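Local structure of major pepsin inhibitor 3 (1F32) at residues 95-98 against 99-102; 73-77 against 78-82. The protein inhibits the aspartic protease pepsin, as a secreted member of the I33 protease inhibitor family from the roundworm Ascaris suum. All blocks are in the same frame, centred on the assembly; numbering follows the deposited sequence.

Overall arrangement
Both contacts are local and fall within one pepsin inhibitor-3-like repeated domain, in series along the chain. Interaction 2 is the hairpin of strands 72-76 and 79-82, part of a five-stranded antiparallel sheet. Interaction 1 is the turn by which one edge strand of that sheet, 91-95, passes into helix 98-116. The centres of the two contacts lie about 13 Å apart, and they meet directly where Leu96 CD1 packs on Val81 CG1 at 3.5 Å. Phe74 and Phe76 carry the relation further, reaching Val104, Arg108 and Phe107 of the same helix. The centre of interaction 2 lies about 9 Å from the centre of the chain and that of interaction 1 about 16 Å, nearer the surface.

Interaction 1. Residues 95-98 against 99-102; sequences DLTA and KDHA
Thr97 and Asp100 bring their CA atoms to 5.1 Å as the chain leaves strand 91-95 and winds into helix 98-116, with Thr97 as the N-cap. The first helical turn closes through His101 N, which donates to Thr97 O at 3.1 Å, and the next begins with Ala102 N donating to Ala98 O at 3.0 Å. Side chains complete a capping box. Asp100 N gives a weak bond to Thr97 OG1 (3.3 Å), while Thr97 N donates to Asp100 OD2 (2.9 Å), an oxygen whose position is less certain. Thr97 presents its hydroxyl because chi1 of 56° sets OG1 between the backbone N and the carbonyl carbon, facing the first turn. A water sits 2.7 Å from Thr97 OG1 and also makes a weak bond to Asp100 OD1.

The apolar side of the turn belongs to Leu96. Its CB lies over one face of the His101 ring, 4.1 Å from the centroid and 25° off the ring normal, a CH-pi contact offset toward the rim. Its CG rests 3.7 Å from Asp100 CB, so Leu96 bridges the two successive helix residues. Beyond the turn, His101 NE2 is hydrogen-bonded to Asn84 OD1, a bond that should help fix the ring under Leu96. With the same reserve about OD2, Asp100 also forms a salt bridge with Arg94. Asp100 thus closes the capping box begun by Thr97 and pairs with a cation of the preceding strand; the arginine, together with the N-H of Thr97, would probably favour its ionised form.

Interaction 2. Residues 73-77 against 78-82; sequences MFNFV and GCSVL
Phe74 and Val81 form the hydrogen-bonded pair at the middle of this antiparallel beta hairpin, their backbones joined by two 2.8 Å bonds, Phe74 N to Val81 O and Val81 N to Phe74 O. The strand axes, 4.6 Å apart, run at 174°. Nearer the turn, Phe76 N donates to Cys79 O, whereas the return bond from Cys79 N to Phe76 O is weak. Gly78 rounds the corner with a positive phi of 108°, where a CB would clash with the carbonyl oxygen of Val77.

On one face Met73 and Leu82 pack through CB and CD1, and Asn75 pairs with Ser80. The other carries Phe74, Phe76, Cys79 and Val81. There the edge of the Phe76 ring meets Val81 CG2 in the ring plane, 3.9 Å from CE2, and Cys79 SG stands obliquely to the same ring in a sulfur-aromatic contact.

Further out, Phe107 of helix 98-116 makes an edge-to-face contact with Phe76, and a disulfide ties Cys79 to Cys146, linking the hairpin to the C-terminal segment. Strands 5-8 and 85-88 flank it in the five-stranded sheet. Asn75 ND2 is held by Ser5 OG, a bond that probably helps keep OD1 of the same amide toward Ser80. With chi1 at -61°, Ser80 OG stands beside its backbone N and donates to Asn75 OD1 at 2.8 Å, using a lone pair in the carbonyl plane; a water donates to both Ser80 OG and Phe76 O, 2.6 Å from the latter.

Interaction 1. Residues 95-98 against 99-102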
loop_
_atom_site.group_PDB
_atom_site.type_symbol
_atom_site.label_atom_id
_atom_site.label_comp_id
_atom_site.label_asym_id
_atom_site.label_seq_id
_atom_site.Cartn_x
_atom_site.Cartn_y
_atom_site.Cartn_z
ATOM N N ASP A 95 0.851 -0.733 -12.852
ATOM C CA ASP A 95 0.923 -2.064 -12.273
ATOM C C ASP A 95 2.381 -2.472 -12.528
ATOM O O ASP A 95 2.946 -2.116 -13.561
ATOM C CB ASP A 95 -0.016 -3.039 -13.000
ATOM C CG ASP A 95 -1.487 -2.808 -12.674
ATOM O OD1 ASP A 95 -1.795 -2.085 -11.703
ATOM O OD2 ASP A 95 -2.346 -3.368 -13.386
ATOM N N LEU A 96 3.009 -3.189 -11.600
ATOM C CA LEU A 96 4.391 -3.588 -11.838
ATOM C C LEU A 96 4.481 -4.603 -12.967
ATOM O O LEU A 96 3.619 -5.469 -13.110
ATOM C CB LEU A 96 5.031 -4.193 -10.579
ATOM C CG LEU A 96 5.646 -3.233 -9.553
ATOM C CD1 LEU A 96 4.545 -2.541 -8.761
ATOM C CD2 LEU A 96 6.559 -4.016 -8.620
ATOM N N THR A 97 5.533 -4.482 -13.765
ATOM C CA THR A 97 5.791 -5.381 -14.879
ATOM C C THR A 97 6.837 -6.364 -14.375
ATOM O O THR A 97 7.379 -6.183 -13.289
ATOM C CB THR A 97 6.391 -4.624 -16.061
ATOM O OG1 THR A 97 7.583 -3.950 -15.629
ATOM C CG2 THR A 97 5.407 -3.604 -16.598
ATOM N N ALA A 98 7.127 -7.400 -15.156
ATOM C CA ALA A 98 8.131 -8.383 -14.747
ATOM C C ALA A 98 9.476 -7.699 -14.504
ATOM O O ALA A 98 10.202 -8.048 -13.573
ATOM C CB ALA A 98 8.280 -9.459 -15.825
ATOM N N LYS A 99 9.819 -6.731 -15.348
ATOM C CA LYS A 99 11.083 -6.015 -15.187
ATOM C C LYS A 99 11.108 -5.285 -13.848
ATOM O O LYS A 99 12.151 -5.231 -13.187
ATOM C CB LYS A 99 11.298 -5.016 -16.327
ATOM C CG LYS A 99 11.894 -5.635 -17.589
ATOM C CD LYS A 99 11.839 -4.667 -18.772
ATOM C CE LYS A 99 12.375 -5.321 -20.046
ATOM N NZ LYS A 99 12.140 -4.498 -21.277
ATOM N N ASP A 100 9.965 -4.714 -13.459
ATOM C CA ASP A 100 9.862 -3.999 -12.183
ATOM C C ASP A 100 10.109 -4.954 -11.019
ATOM O O ASP A 100 10.829 -4.621 -10.081
ATOM C CB ASP A 100 8.475 -3.361 -11.996
ATOM C CG ASP A 100 8.181 -2.264 -13.012
ATOM O OD1 ASP A 100 9.127 -1.591 -13.496
ATOM O OD2 ASP A 100 6.983 -2.066 -13.306
ATOM N N HIS A 101 9.509 -6.140 -11.071
ATOM C CA HIS A 101 9.693 -7.106 -10.003
ATOM C C HIS A 101 11.162 -7.493 -9.915
ATOM O O HIS A 101 11.695 -7.721 -8.829
ATOM C CB HIS A 101 8.831 -8.351 -10.251
ATOM C CG HIS A 101 7.376 -8.149 -9.956
ATOM N ND1 HIS A 101 6.410 -8.129 -10.939
ATOM C CD2 HIS A 101 6.725 -7.954 -8.784
ATOM C CE1 HIS A 101 5.226 -7.931 -10.385
ATOM N NE2 HIS A 101 5.388 -7.821 -9.080
ATOM N N ALA A 102 11.815 -7.563 -11.067
ATOM C CA ALA A 102 13.225 -7.914 -11.122
ATOM C C ALA A 102 14.038 -6.842 -10.409
ATOM O O ALA A 102 14.989 -7.149 -9.698
ATOM C CB ALA A 102 13.676 -8.049 -12.568
HETATM O O HOH W 1 8.634 -1.789 -16.789
#

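Interaction 2. Residues 73-77 against 78-82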
loop_
_atom_site.group_PDB
_atom_site.type_symbol
_atom_site.label_atom_id
_atom_site.label_comp_id
_atom_site.label_asym_id
_atom_site.label_seq_id
_atom_site.Cartn_x
_atom_site.Cartn_y
_atom_site.Cartn_z
ATOM N N MET A 73 4.235 -4.771 0.869
ATOM C CA MET A 73 4.544 -3.391 0.555
ATOM C C MET A 73 6.049 -3.244 0.674
ATOM O O MET A 73 6.673 -3.844 1.559
ATOM C CB MET A 73 3.834 -2.460 1.547
ATOM C CG MET A 73 4.128 -0.981 1.357
ATOM S SD MET A 73 3.007 -0.051 2.406
ATOM C CE MET A 73 3.286 1.584 1.831
ATOM N N PHE A 74 6.628 -2.458 -0.226
ATOM C CA PHE A 74 8.059 -2.195 -0.232
ATOM C C PHE A 74 8.200 -0.678 -0.371
ATOM O O PHE A 74 7.622 -0.067 -1.274
ATOM C CB PHE A 74 8.736 -2.884 -1.419
ATOM C CG PHE A 74 8.660 -4.395 -1.388
ATOM C CD1 PHE A 74 9.395 -5.129 -0.458
ATOM C CD2 PHE A 74 7.885 -5.076 -2.321
ATOM C CE1 PHE A 74 9.359 -6.535 -0.459
ATOM C CE2 PHE A 74 7.839 -6.478 -2.335
ATOM C CZ PHE A 74 8.583 -7.205 -1.398
ATOM N N ASN A 75 8.959 -0.077 0.531
ATOM C CA ASN A 75 9.156 1.364 0.515
ATOM C C ASN A 75 10.607 1.722 0.226
ATOM O O ASN A 75 11.504 1.341 0.974
ATOM C CB ASN A 75 8.717 1.927 1.853
ATOM C CG ASN A 75 7.297 1.541 2.184
ATOM O OD1 ASN A 75 6.367 1.917 1.475
ATOM N ND2 ASN A 75 7.122 0.764 3.250
ATOM N N PHE A 76 10.822 2.456 -0.867
ATOM C CA PHE A 76 12.157 2.868 -1.289
ATOM C C PHE A 76 12.255 4.381 -1.188
ATOM O O PHE A 76 11.277 5.047 -0.878
ATOM C CB PHE A 76 12.397 2.484 -2.747
ATOM C CG PHE A 76 12.107 1.042 -3.054
ATOM C CD1 PHE A 76 13.032 0.049 -2.749
ATOM C CD2 PHE A 76 10.893 0.680 -3.622
ATOM C CE1 PHE A 76 12.738 -1.297 -3.007
ATOM C CE2 PHE A 76 10.592 -0.647 -3.883
ATOM C CZ PHE A 76 11.516 -1.643 -3.575
ATOM N N VAL A 77 13.447 4.909 -1.453
ATOM C CA VAL A 77 13.647 6.348 -1.440
ATOM C C VAL A 77 13.060 6.852 -2.747
ATOM O O VAL A 77 13.580 6.558 -3.830
ATOM C CB VAL A 77 15.142 6.724 -1.392
ATOM C CG1 VAL A 77 15.303 8.233 -1.599
ATOM C CG2 VAL A 77 15.738 6.308 -0.065
ATOM N N GLY A 78 11.955 7.582 -2.652
ATOM C CA GLY A 78 11.343 8.119 -3.851
ATOM C C GLY A 78 10.049 7.448 -4.258
ATOM O O GLY A 78 9.249 8.043 -4.983
ATOM N N CYS A 79 9.829 6.211 -3.812
ATOM C CA CYS A 79 8.597 5.534 -4.185
ATOM C C CYS A 79 8.280 4.278 -3.381
ATOM O O CYS A 79 9.119 3.785 -2.620
ATOM C CB CYS A 79 8.637 5.210 -5.678
ATOM S SG CYS A 79 9.450 3.681 -6.257
ATOM N N SER A 80 7.054 3.781 -3.543
ATOM C CA SER A 80 6.597 2.586 -2.842
ATOM C C SER A 80 5.833 1.639 -3.762
ATOM O O SER A 80 5.214 2.053 -4.749
ATOM C CB SER A 80 5.667 2.954 -1.672
ATOM O OG SER A 80 6.311 3.758 -0.696
ATOM N N VAL A 81 5.888 0.360 -3.420
ATOM C CA VAL A 81 5.168 -0.672 -4.147
ATOM C C VAL A 81 4.229 -1.304 -3.119
ATOM O O VAL A 81 4.644 -1.672 -2.018
ATOM C CB VAL A 81 6.117 -1.765 -4.690
ATOM C CG1 VAL A 81 5.307 -2.851 -5.403
ATOM C CG2 VAL A 81 7.135 -1.152 -5.630
ATOM N N LEU A 82 2.955 -1.406 -3.470
ATOM C CA LEU A 82 1.974 -2.017 -2.590
ATOM C C LEU A 82 1.265 -3.023 -3.482
ATOM O O LEU A 82 0.714 -2.662 -4.532
ATOM C CB LEU A 82 0.989 -0.976 -2.063
ATOM C CG LEU A 82 -0.136 -1.518 -1.176
ATOM C CD1 LEU A 82 0.433 -2.018 0.133
ATOM C CD2 LEU A 82 -1.157 -0.406 -0.922
HETATM O O HOH W 2 8.908 5.215 0.087
#